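Local coordinates for protein beta-n-acetylhexosaminidase (Streptococcus pneumoniae, PDB 4AZI) that probably removes terminal beta-linked N-acetylhexosamine residues from glycans, as a family 20 exo-beta-D-N-acetylglucosaminidase catalytic module, at residues F241-G253 with P262-N276. The protein carries 2 engineered substitutions. Sequence-based numbering, arbitrary orientation.
Sequences FDKDVLISYWSKG and PQYLASKGYKFLNTN. With OAN (O-(2-acetamido-2-deoxy D-glucopyranosylidene) amino-N-phenylcarbamate), chain C.
Ile-247, Tyr-249 and Phe-272 leave their two strands on one side of the sheet and make the close-packed part of this contact. The Phe-272 side chain points the same way as the other two, its CD1 3.9 Å from Tyr-249 CB, with its ring plane nearly perpendicular to that of Tyr-249. Pro-262 crosses the phenol of Tyr-249 at about a right angle, CG over one face at 3.9 Å from the ring centroid, while Leu-265 CD1 meets the same ring at its edge; outside the pair, the phenol's OH is tied to the carbonyl of Ala-260. Farther back, Ile-247 lays CD1 over a face of Tyr-270. With CG anti to its own carbonyl carbon (chi1 -75°), Tyr-270 reaches back toward the start of 241-253, and its OH donates to Asp-242 O over 2.8 Å from above the carbonyl plane.

Beneath these side chains, strands 246-249 and 271-282 run parallel as the sixth and seventh of the TIM barrel, and the helix starting at Pro-262 packs over them in a beta-alpha-beta crossover. Ile-247 is held through both of its backbone polar atoms, its N giving a nearly straight bond to Lys-271 O (3.0 Å) and its O accepting from Leu-273 N. On the other side of the sheet Ser-248 OG donates to Thr-275 OG1 (2.8 Å), which in turn donates to Leu-273 O; Tyr-249 N reaches that oxygen from the opposite face of its plane.

The pairing is looser at the end near Lys-243, beside the exposed Gly-269 of a Schellman motif, where water joins Lys-243 O to Gly-269 O and another links Val-245 O to Lys-271 N. At the far end, Trp-250 rests CB 3.1 Å from Thr-275 O and turns its indole, fixed through NE1 by Asp-229, to lay one face against the acetamide methyl of the bound inhibitor.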
ATOM      1  N   PHE A 241      15.053 -12.763   9.965  1.00 15.25           N
ATOM      2  CA  PHE A 241      13.824 -12.527   9.194  1.00 14.17           C
ATOM      3  C   PHE A 241      13.939 -13.084   7.776  1.00 14.29           C
ATOM      4  O   PHE A 241      15.050 -13.230   7.252  1.00 14.57           O
ATOM      5  CB  PHE A 241      13.468 -11.035   9.163  1.00 13.63           C
ATOM      6  CG  PHE A 241      12.993 -10.489  10.485  1.00 13.30           C
ATOM      7  CD1 PHE A 241      13.904 -10.132  11.481  1.00 13.11           C
ATOM      8  CD2 PHE A 241      11.630 -10.319  10.738  1.00 12.99           C
ATOM      9  CE1 PHE A 241      13.464  -9.629  12.702  1.00 12.92           C
ATOM     10  CE2 PHE A 241      11.185  -9.805  11.955  1.00 12.84           C
ATOM     11  CZ  PHE A 241      12.103  -9.464  12.942  1.00 12.74           C
ATOM     12  N   ASP A 242      12.783 -13.410   7.187  1.00 14.09           N
ATOM     13  CA  ASP A 242      12.641 -13.868   5.793  1.00 13.78           C
ATOM     14  C   ASP A 242      13.289 -12.842   4.858  1.00 13.42           C
ATOM     15  O   ASP A 242      12.947 -11.661   4.892  1.00 12.95           O
ATOM     16  CB  ASP A 242      11.140 -14.036   5.477  1.00 14.29           C
ATOM     17  CG  ASP A 242      10.864 -14.636   4.091  1.00 14.66           C
ATOM     18  OD1 ASP A 242      11.448 -14.177   3.100  1.00 15.11           O
ATOM     19  OD2 ASP A 242      10.018 -15.552   3.980  1.00 14.94           O
ATOM     20  N   LYS A 243      14.236 -13.274   4.032  1.00 13.27           N
ATOM     21  CA  LYS A 243      14.945 -12.311   3.175  1.00 13.05           C
ATOM     22  C   LYS A 243      14.175 -11.909   1.900  1.00 12.23           C
ATOM     23  O   LYS A 243      14.572 -10.976   1.216  1.00 12.28           O
ATOM     24  CB  LYS A 243      16.352 -12.798   2.824  1.00 13.46           C
ATOM     25  CG  LYS A 243      17.234 -13.162   4.015  1.00 14.41           C
ATOM     26  CD  LYS A 243      17.358 -12.036   5.034  1.00 14.15           C
ATOM     27  CE  LYS A 243      18.245 -12.454   6.191  1.00 14.87           C
ATOM     28  NZ  LYS A 243      17.708 -13.638   6.932  1.00 15.86           N
ATOM     29  N   ASP A 244      13.077 -12.598   1.597  1.00 11.87           N
ATOM     30  CA  ASP A 244      12.308 -12.335   0.359  1.00 11.66           C
ATOM     31  C   ASP A 244      11.315 -11.184   0.420  1.00 11.13           C
ATOM     32  O   ASP A 244      10.736 -10.832  -0.597  1.00 11.23           O
ATOM     33  CB  ASP A 244      11.539 -13.583  -0.088  1.00 12.24           C
ATOM     34  CG  ASP A 244      12.442 -14.733  -0.454  1.00 12.51           C
ATOM     35  OD1 ASP A 244      13.563 -14.495  -0.941  1.00 12.61           O
ATOM     36  OD2 ASP A 244      12.009 -15.881  -0.257  1.00 13.21           O
ATOM     37  N   VAL A 245      11.099 -10.622   1.605  1.00 10.50           N
ATOM     38  CA  VAL A 245      10.122  -9.536   1.785  1.00 10.13           C
ATOM     39  C   VAL A 245      10.575  -8.249   1.087  1.00 10.09           C
ATOM     40  O   VAL A 245      11.707  -7.830   1.257  1.00 10.11           O
ATOM     41  CB  VAL A 245       9.853  -9.270   3.289  1.00  9.95           C
ATOM     42  CG1 VAL A 245       8.946  -8.053   3.482  1.00  9.79           C
ATOM     43  CG2 VAL A 245       9.256 -10.518   3.957  1.00  9.46           C
ATOM     44  N   LEU A 246       9.686  -7.641   0.297  1.00  9.87           N
ATOM     45  CA  LEU A 246       9.904  -6.297  -0.231  1.00  9.81           C
ATOM     46  C   LEU A 246       9.653  -5.294   0.895  1.00  9.52           C
ATOM     47  O   LEU A 246       8.580  -5.278   1.471  1.00  9.59           O
ATOM     48  CB  LEU A 246       8.978  -6.022  -1.416  1.00 10.00           C
ATOM     49  CG  LEU A 246       9.030  -4.618  -2.032  1.00 10.31           C
ATOM     50  CD1 LEU A 246      10.375  -4.316  -2.697  1.00  9.98           C
ATOM     51  CD2 LEU A 246       7.891  -4.434  -3.016  1.00 10.41           C
ATOM     52  N   ILE A 247      10.647  -4.476   1.229  1.00  9.48           N
ATOM     53  CA  ILE A 247      10.537  -3.620   2.414  1.00  9.13           C
ATOM     54  C   ILE A 247       9.994  -2.229   2.031  1.00  9.24           C
ATOM     55  O   ILE A 247      10.613  -1.482   1.262  1.00  9.19           O
ATOM     56  CB  ILE A 247      11.885  -3.490   3.161  1.00  9.21           C
ATOM     57  CG1 ILE A 247      12.505  -4.870   3.529  1.00  9.28           C
ATOM     58  CG2 ILE A 247      11.769  -2.569   4.358  1.00  9.00           C
ATOM     59  CD1 ILE A 247      11.869  -5.596   4.699  1.00  9.17           C
ATOM     60  N   SER A 248       8.836  -1.882   2.563  1.00  9.13           N
ATOM     61  CA  SER A 248       8.323  -0.534   2.364  1.00  9.30           C
ATOM     62  C   SER A 248       9.007   0.366   3.394  1.00  9.48           C
ATOM     63  O   SER A 248       8.591   0.416   4.548  1.00  9.39           O
ATOM     64  CB  SER A 248       6.799  -0.515   2.479  1.00  9.04           C
ATOM     65  OG  SER A 248       6.301   0.804   2.417  1.00  9.02           O
ATOM     66  N   TYR A 249      10.084   1.037   2.977  1.00  9.92           N
ATOM     67  CA  TYR A 249      10.919   1.818   3.902  1.00 10.51           C
ATOM     68  C   TYR A 249      10.485   3.270   3.974  1.00 10.90           C
ATOM     69  O   TYR A 249      10.578   4.006   2.991  1.00 10.95           O
ATOM     70  CB  TYR A 249      12.427   1.733   3.561  1.00 10.98           C
ATOM     71  CG  TYR A 249      13.289   2.068   4.766  1.00 11.12           C
ATOM     72  CD1 TYR A 249      13.464   3.396   5.183  1.00 11.23           C
ATOM     73  CD2 TYR A 249      13.896   1.060   5.518  1.00 11.06           C
ATOM     74  CE1 TYR A 249      14.229   3.706   6.304  1.00 11.07           C
ATOM     75  CE2 TYR A 249      14.655   1.364   6.642  1.00 11.06           C
ATOM     76  CZ  TYR A 249      14.810   2.692   7.033  1.00 11.11           C
ATOM     77  OH  TYR A 249      15.569   3.005   8.143  1.00 11.23           O
ATOM     78  N   TRP A 250      10.028   3.685   5.154  1.00 11.22           N
ATOM     79  CA  TRP A 250       9.466   5.018   5.318  1.00 11.35           C
ATOM     80  C   TRP A 250      10.256   5.915   6.250  1.00 11.57           C
ATOM     81  O   TRP A 250      10.218   7.127   6.104  1.00 11.60           O
ATOM     82  CB  TRP A 250       8.010   4.920   5.750  1.00 11.34           C
ATOM     83  CG  TRP A 250       7.861   4.370   7.132  1.00 11.82           C
ATOM     84  CD1 TRP A 250       7.884   3.033   7.522  1.00 11.92           C
ATOM     85  CD2 TRP A 250       7.713   5.128   8.367  1.00 11.96           C
ATOM     86  NE1 TRP A 250       7.747   2.922   8.877  1.00 12.21           N
ATOM     87  CE2 TRP A 250       7.641   4.140   9.448  1.00 11.98           C
ATOM     88  CE3 TRP A 250       7.628   6.475   8.678  1.00 12.09           C
ATOM     89  CZ2 TRP A 250       7.484   4.511  10.770  1.00 12.16           C
ATOM     90  CZ3 TRP A 250       7.474   6.839  10.017  1.00 12.39           C
ATOM     91  CH2 TRP A 250       7.408   5.880  11.040  1.00 12.15           C
ATOM     92  N   SER A 251      10.961   5.329   7.218  1.00 11.91           N
ATOM     93  CA  SER A 251      11.743   6.095   8.216  1.00 12.20           C
ATOM     94  C   SER A 251      12.684   5.187   9.020  1.00 12.28           C
ATOM     95  O   SER A 251      12.430   3.985   9.167  1.00 11.49           O
ATOM     96  CB  SER A 251      10.804   6.891   9.149  1.00 12.78           C
ATOM     97  OG  SER A 251      11.458   7.452  10.274  1.00 13.50           O
ATOM     98  N   LYS A 252      13.777   5.763   9.516  1.00 12.44           N
ATOM     99  CA  LYS A 252      14.694   5.044  10.400  1.00 13.19           C
ATOM    100  C   LYS A 252      14.301   5.287  11.862  1.00 13.95           C
ATOM    101  O   LYS A 252      14.922   4.772  12.793  1.00 13.87           O
ATOM    102  CB  LYS A 252      16.143   5.456  10.136  1.00 12.79           C
ATOM    103  CG  LYS A 252      17.176   4.626  10.890  1.00 12.50           C
ATOM    104  CD  LYS A 252      18.603   4.950  10.470  1.00 12.47           C
ATOM    105  CE  LYS A 252      19.214   6.139  11.214  1.00 12.43           C
ATOM    106  NZ  LYS A 252      19.546   5.863  12.652  1.00 12.52           N
ATOM    107  N   GLY A 253      13.260   6.079  12.045  1.00 15.07           N
ATOM    108  CA  GLY A 253      12.659   6.227  13.345  1.00 17.51           C
ATOM    109  C   GLY A 253      12.977   7.534  14.023  1.00 19.67           C
ATOM    110  O   GLY A 253      13.669   8.401  13.496  1.00 20.35           O
ATOM    111  N   PRO A 262      18.526   1.716   6.385  1.00 11.76           N
ATOM    112  CA  PRO A 262      18.422   1.138   5.046  1.00 11.94           C
ATOM    113  C   PRO A 262      19.735   0.476   4.640  1.00 11.91           C
ATOM    114  O   PRO A 262      19.709  -0.569   3.983  1.00 11.78           O
ATOM    115  CB  PRO A 262      18.124   2.345   4.143  1.00 11.65           C
ATOM    116  CG  PRO A 262      17.716   3.439   5.051  1.00 11.91           C
ATOM    117  CD  PRO A 262      18.365   3.181   6.370  1.00 11.87           C
ATOM    118  N   GLN A 263      20.864   1.078   5.033  1.00 11.85           N
ATOM    119  CA  GLN A 263      22.187   0.470   4.808  1.00 11.87           C
ATOM    120  C   GLN A 263      22.240  -0.945   5.400  1.00 12.07           C
ATOM    121  O   GLN A 263      22.645  -1.899   4.721  1.00 12.24           O
ATOM    122  CB  GLN A 263      23.316   1.311   5.425  1.00 11.82           C
ATOM    123  CG  GLN A 263      23.585   2.656   4.764  1.00 11.74           C
ATOM    124  CD  GLN A 263      22.981   3.824   5.534  1.00 11.36           C
ATOM    125  OE1 GLN A 263      21.903   3.710   6.112  1.00 10.95           O
ATOM    126  NE2 GLN A 263      23.688   4.949   5.555  1.00 11.47           N
ATOM    127  N   TYR A 264      21.837  -1.073   6.666  1.00 11.86           N
ATOM    128  CA  TYR A 264      21.852  -2.367   7.342  1.00 11.67           C
ATOM    129  C   TYR A 264      20.956  -3.416   6.670  1.00 11.16           C
ATOM    130  O   TYR A 264      21.373  -4.559   6.490  1.00 11.11           O
ATOM    131  CB  TYR A 264      21.488  -2.247   8.827  1.00 11.44           C
ATOM    132  CG  TYR A 264      21.729  -3.545   9.571  1.00 11.72           C
ATOM    133  CD1 TYR A 264      22.991  -3.852  10.074  1.00 12.06           C
ATOM    134  CD2 TYR A 264      20.710  -4.482   9.733  1.00 11.67           C
ATOM    135  CE1 TYR A 264      23.228  -5.041  10.742  1.00 12.22           C
ATOM    136  CE2 TYR A 264      20.933  -5.674  10.403  1.00 12.06           C
ATOM    137  CZ  TYR A 264      22.198  -5.950  10.896  1.00 12.35           C
ATOM    138  OH  TYR A 264      22.442  -7.123  11.555  1.00 12.36           O
ATOM    139  N   LEU A 265      19.728  -3.036   6.334  1.00 10.66           N
ATOM    140  CA  LEU A 265      18.804  -3.949   5.645  1.00 10.67           C
ATOM    141  C   LEU A 265      19.277  -4.345   4.246  1.00 10.81           C
ATOM    142  O   LEU A 265      19.168  -5.510   3.878  1.00 11.05           O
ATOM    143  CB  LEU A 265      17.379  -3.388   5.608  1.00 10.23           C
ATOM    144  CG  LEU A 265      16.679  -3.186   6.955  1.00  9.90           C
ATOM    145  CD1 LEU A 265      15.315  -2.535   6.727  1.00  9.88           C
ATOM    146  CD2 LEU A 265      16.537  -4.506   7.692  1.00  9.85           C
ATOM    147  N   ALA A 266      19.828  -3.396   3.486  1.00 10.85           N
ATOM    148  CA  ALA A 266      20.442  -3.708   2.187  1.00 10.81           C
ATOM    149  C   ALA A 266      21.527  -4.768   2.330  1.00 11.13           C
ATOM    150  O   ALA A 266      21.614  -5.702   1.509  1.00 10.73           O
ATOM    151  CB  ALA A 266      21.007  -2.454   1.534  1.00 10.86           C
ATOM    152  N   SER A 267      22.330  -4.625   3.393  1.00 11.47           N
ATOM    153  CA  SER A 267      23.409  -5.555   3.714  1.00 11.96           C
ATOM    154  C   SER A 267      22.891  -6.985   3.941  1.00 12.39           C
ATOM    155  O   SER A 267      23.582  -7.956   3.632  1.00 12.58           O
ATOM    156  CB  SER A 267      24.233  -5.044   4.914  1.00 11.90           C
ATOM    157  OG  SER A 267      23.606  -5.305   6.162  1.00 11.58           O
ATOM    158  N   LYS A 268      21.660  -7.102   4.437  1.00 12.76           N
ATOM    159  CA  LYS A 268      20.995  -8.395   4.640  1.00 13.15           C
ATOM    160  C   LYS A 268      20.316  -8.948   3.385  1.00 13.08           C
ATOM    161  O   LYS A 268      19.635  -9.976   3.456  1.00 13.35           O
ATOM    162  CB  LYS A 268      19.947  -8.290   5.762  1.00 13.61           C
ATOM    163  CG  LYS A 268      20.516  -8.126   7.161  1.00 14.12           C
ATOM    164  CD  LYS A 268      21.130  -9.421   7.667  1.00 14.84           C
ATOM    165  CE  LYS A 268      21.663  -9.236   9.070  1.00 15.26           C
ATOM    166  NZ  LYS A 268      22.539 -10.373   9.458  1.00 15.29           N
ATOM    167  N   GLY A 269      20.481  -8.253   2.261  1.00 13.02           N
ATOM    168  CA  GLY A 269      19.920  -8.666   0.972  1.00 12.98           C
ATOM    169  C   GLY A 269      18.564  -8.070   0.593  1.00 12.85           C
ATOM    170  O   GLY A 269      18.000  -8.427  -0.429  1.00 12.75           O
ATOM    171  N   TYR A 270      18.034  -7.163   1.400  1.00 12.92           N
ATOM    172  CA  TYR A 270      16.669  -6.670   1.158  1.00 13.08           C
ATOM    173  C   TYR A 270      16.556  -5.705  -0.020  1.00 13.64           C
ATOM    174  O   TYR A 270      17.506  -4.995  -0.340  1.00 13.79           O
ATOM    175  CB  TYR A 270      16.095  -6.022   2.414  1.00 12.97           C
ATOM    176  CG  TYR A 270      15.680  -7.013   3.470  1.00 12.50           C
ATOM    177  CD1 TYR A 270      14.608  -7.863   3.252  1.00 12.61           C
ATOM    178  CD2 TYR A 270      16.359  -7.105   4.685  1.00 12.57           C
ATOM    179  CE1 TYR A 270      14.200  -8.766   4.207  1.00 12.27           C
ATOM    180  CE2 TYR A 270      15.965  -8.021   5.653  1.00 12.41           C
ATOM    181  CZ  TYR A 270      14.877  -8.848   5.399  1.00 12.36           C
ATOM    182  OH  TYR A 270      14.451  -9.767   6.323  1.00 11.95           O
ATOM    183  N   LYS A 271      15.387  -5.701  -0.661  1.00 13.85           N
ATOM    184  CA  LYS A 271      15.062  -4.718  -1.694  1.00 13.79           C
ATOM    185  C   LYS A 271      13.984  -3.782  -1.168  1.00 13.03           C
ATOM    186  O   LYS A 271      13.171  -4.188  -0.345  1.00 12.77           O
ATOM    187  CB  LYS A 271      14.578  -5.416  -2.958  1.00 15.01           C
ATOM    188  CG  LYS A 271      15.659  -6.239  -3.637  1.00 16.42           C
ATOM    189  CD  LYS A 271      15.127  -7.578  -4.100  1.00 17.71           C
ATOM    190  CE  LYS A 271      14.527  -7.498  -5.497  1.00 18.07           C
ATOM    191  NZ  LYS A 271      15.554  -7.482  -6.578  1.00 19.68           N
ATOM    192  N   PHE A 272      13.983  -2.541  -1.649  1.00 12.00           N
ATOM    193  CA  PHE A 272      13.158  -1.493  -1.057  1.00 11.32           C
ATOM    194  C   PHE A 272      12.124  -0.951  -2.016  1.00 10.66           C
ATOM    195  O   PHE A 272      12.408  -0.782  -3.195  1.00 11.03           O
ATOM    196  CB  PHE A 272      14.035  -0.312  -0.584  1.00 11.66           C
ATOM    197  CG  PHE A 272      15.049  -0.677   0.465  1.00 12.11           C
ATOM    198  CD1 PHE A 272      14.652  -0.974   1.764  1.00 11.80           C
ATOM    199  CD2 PHE A 272      16.404  -0.697   0.161  1.00 11.94           C
ATOM    200  CE1 PHE A 272      15.576  -1.295   2.737  1.00 12.22           C
ATOM    201  CE2 PHE A 272      17.337  -1.020   1.132  1.00 12.38           C
ATOM    202  CZ  PHE A 272      16.922  -1.320   2.424  1.00 12.10           C
ATOM    203  N   LEU A 273      10.931  -0.680  -1.496  1.00  9.63           N
ATOM    204  CA  LEU A 273      10.007   0.246  -2.127  1.00  8.99           C
ATOM    205  C   LEU A 273      10.125   1.547  -1.326  1.00  8.66           C
ATOM    206  O   LEU A 273       9.771   1.578  -0.139  1.00  8.21           O
ATOM    207  CB  LEU A 273       8.570  -0.286  -2.118  1.00  8.66           C
ATOM    208  CG  LEU A 273       7.495   0.671  -2.694  1.00  8.99           C
ATOM    209  CD1 LEU A 273       7.770   1.028  -4.154  1.00  8.95           C
ATOM    210  CD2 LEU A 273       6.086   0.109  -2.536  1.00  8.42           C
ATOM    211  N   ASN A 274      10.678   2.586  -1.968  1.00  8.18           N
ATOM    212  CA  ASN A 274      10.985   3.867  -1.301  1.00  8.16           C
ATOM    213  C   ASN A 274       9.712   4.630  -0.932  1.00  8.14           C
ATOM    214  O   ASN A 274       9.126   5.322  -1.757  1.00  8.10           O
ATOM    215  CB  ASN A 274      11.918   4.722  -2.174  1.00  7.94           C
ATOM    216  CG  ASN A 274      12.339   6.034  -1.511  1.00  8.05           C
ATOM    217  OD1 ASN A 274      12.107   6.263  -0.320  1.00  8.07           O
ATOM    218  ND2 ASN A 274      12.972   6.902  -2.292  1.00  7.61           N
ATOM    219  N   THR A 275       9.316   4.493   0.327  1.00  8.11           N
ATOM    220  CA  THR A 275       8.050   4.988   0.831  1.00  8.19           C
ATOM    221  C   THR A 275       8.315   6.138   1.799  1.00  8.31           C
ATOM    222  O   THR A 275       7.808   6.165   2.923  1.00  8.16           O
ATOM    223  CB  THR A 275       7.301   3.836   1.523  1.00  8.15           C
ATOM    224  OG1 THR A 275       7.247   2.724   0.618  1.00  8.43           O
ATOM    225  CG2 THR A 275       5.878   4.226   1.921  1.00  8.41           C
ATOM    226  N   ASN A 276       9.119   7.096   1.340  1.00  8.49           N
ATOM    227  CA  ASN A 276       9.666   8.132   2.214  1.00  8.86           C
ATOM    228  C   ASN A 276       8.602   8.897   2.962  1.00  8.94           C
ATOM    229  O   ASN A 276       7.677   9.415   2.349  1.00  9.01           O
ATOM    230  CB  ASN A 276      10.512   9.105   1.404  1.00  8.91           C
ATOM    231  CG  ASN A 276      11.601   9.738   2.227  1.00  8.77           C
ATOM    232  OD1 ASN A 276      11.375  10.150   3.358  1.00  8.80           O
ATOM    233  ND2 ASN A 276      12.802   9.799   1.666  1.00  9.23           N
TER
HETATM  234  CAH OAN C2038       4.112   2.906   8.211  1.00 10.13           C
HETATM  235  CAG OAN C2038       3.462   4.227   8.647  1.00 10.25           C
HETATM  236  OAN OAN C2038       3.645   5.247   7.997  1.00 10.06           O
HETATM  237  NAI OAN C2038       2.724   4.164   9.757  1.00 10.69           N
HETATM  238  CAB OAN C2038       1.997   5.304  10.354  1.00 11.33           C
HETATM  239  CAC OAN C2038       0.647   5.475   9.654  1.00 11.22           C
HETATM  240  OAJ OAN C2038      -0.300   4.561  10.222  1.00 11.11           O
HETATM  241  CAD OAN C2038       0.131   6.900   9.790  1.00 11.61           C
HETATM  242  OAK OAN C2038      -1.130   6.962   9.139  1.00 11.78           O
HETATM  243  CAE OAN C2038       1.113   7.863   9.105  1.00 11.69           C
HETATM  244  CAF OAN C2038       0.738   9.344   9.210  1.00 12.02           C
HETATM  245  OAM OAN C2038       0.793   9.776  10.574  1.00 12.22           O
HETATM  246  OAL OAN C2038       2.476   7.714   9.587  1.00 11.82           O
HETATM  247  CAA OAN C2038       2.821   6.609  10.315  1.00 11.89           C
HETATM  248  NAY OAN C2038       3.937   6.683  11.008  1.00 13.01           N
HETATM  249  OAQ OAN C2038       4.612   7.866  10.931  1.00 14.48           O
HETATM  250  CAP OAN C2038       5.311   8.191  12.059  1.00 14.97           C
HETATM  251  OAR OAN C2038       6.013   9.204  12.070  1.00 14.75           O
HETATM  252  NAO OAN C2038       5.180   7.366  13.109  1.00 16.09           N
HETATM  253  CAS OAN C2038       5.816   7.492  14.284  1.00 17.22           C
HETATM  254  CAT OAN C2038       6.502   6.383  14.779  1.00 17.14           C
HETATM  255  CAU OAN C2038       7.177   6.453  15.997  1.00 17.41           C
HETATM  256  CAV OAN C2038       7.173   7.640  16.727  1.00 17.79           C
HETATM  257  CAW OAN C2038       6.485   8.760  16.240  1.00 17.97           C
HETATM  258  CAX OAN C2038       5.804   8.688  15.021  1.00 17.48           C
HETATM  259  O   HOH W   1      15.555  -9.820  -1.153  1.00 22.49           O
HETATM  260  O   HOH W   2      13.599  -8.016  -0.605  1.00 12.68           O
HETATM  261  O   HOH W   3      12.496   5.858   2.504  1.00  8.13           O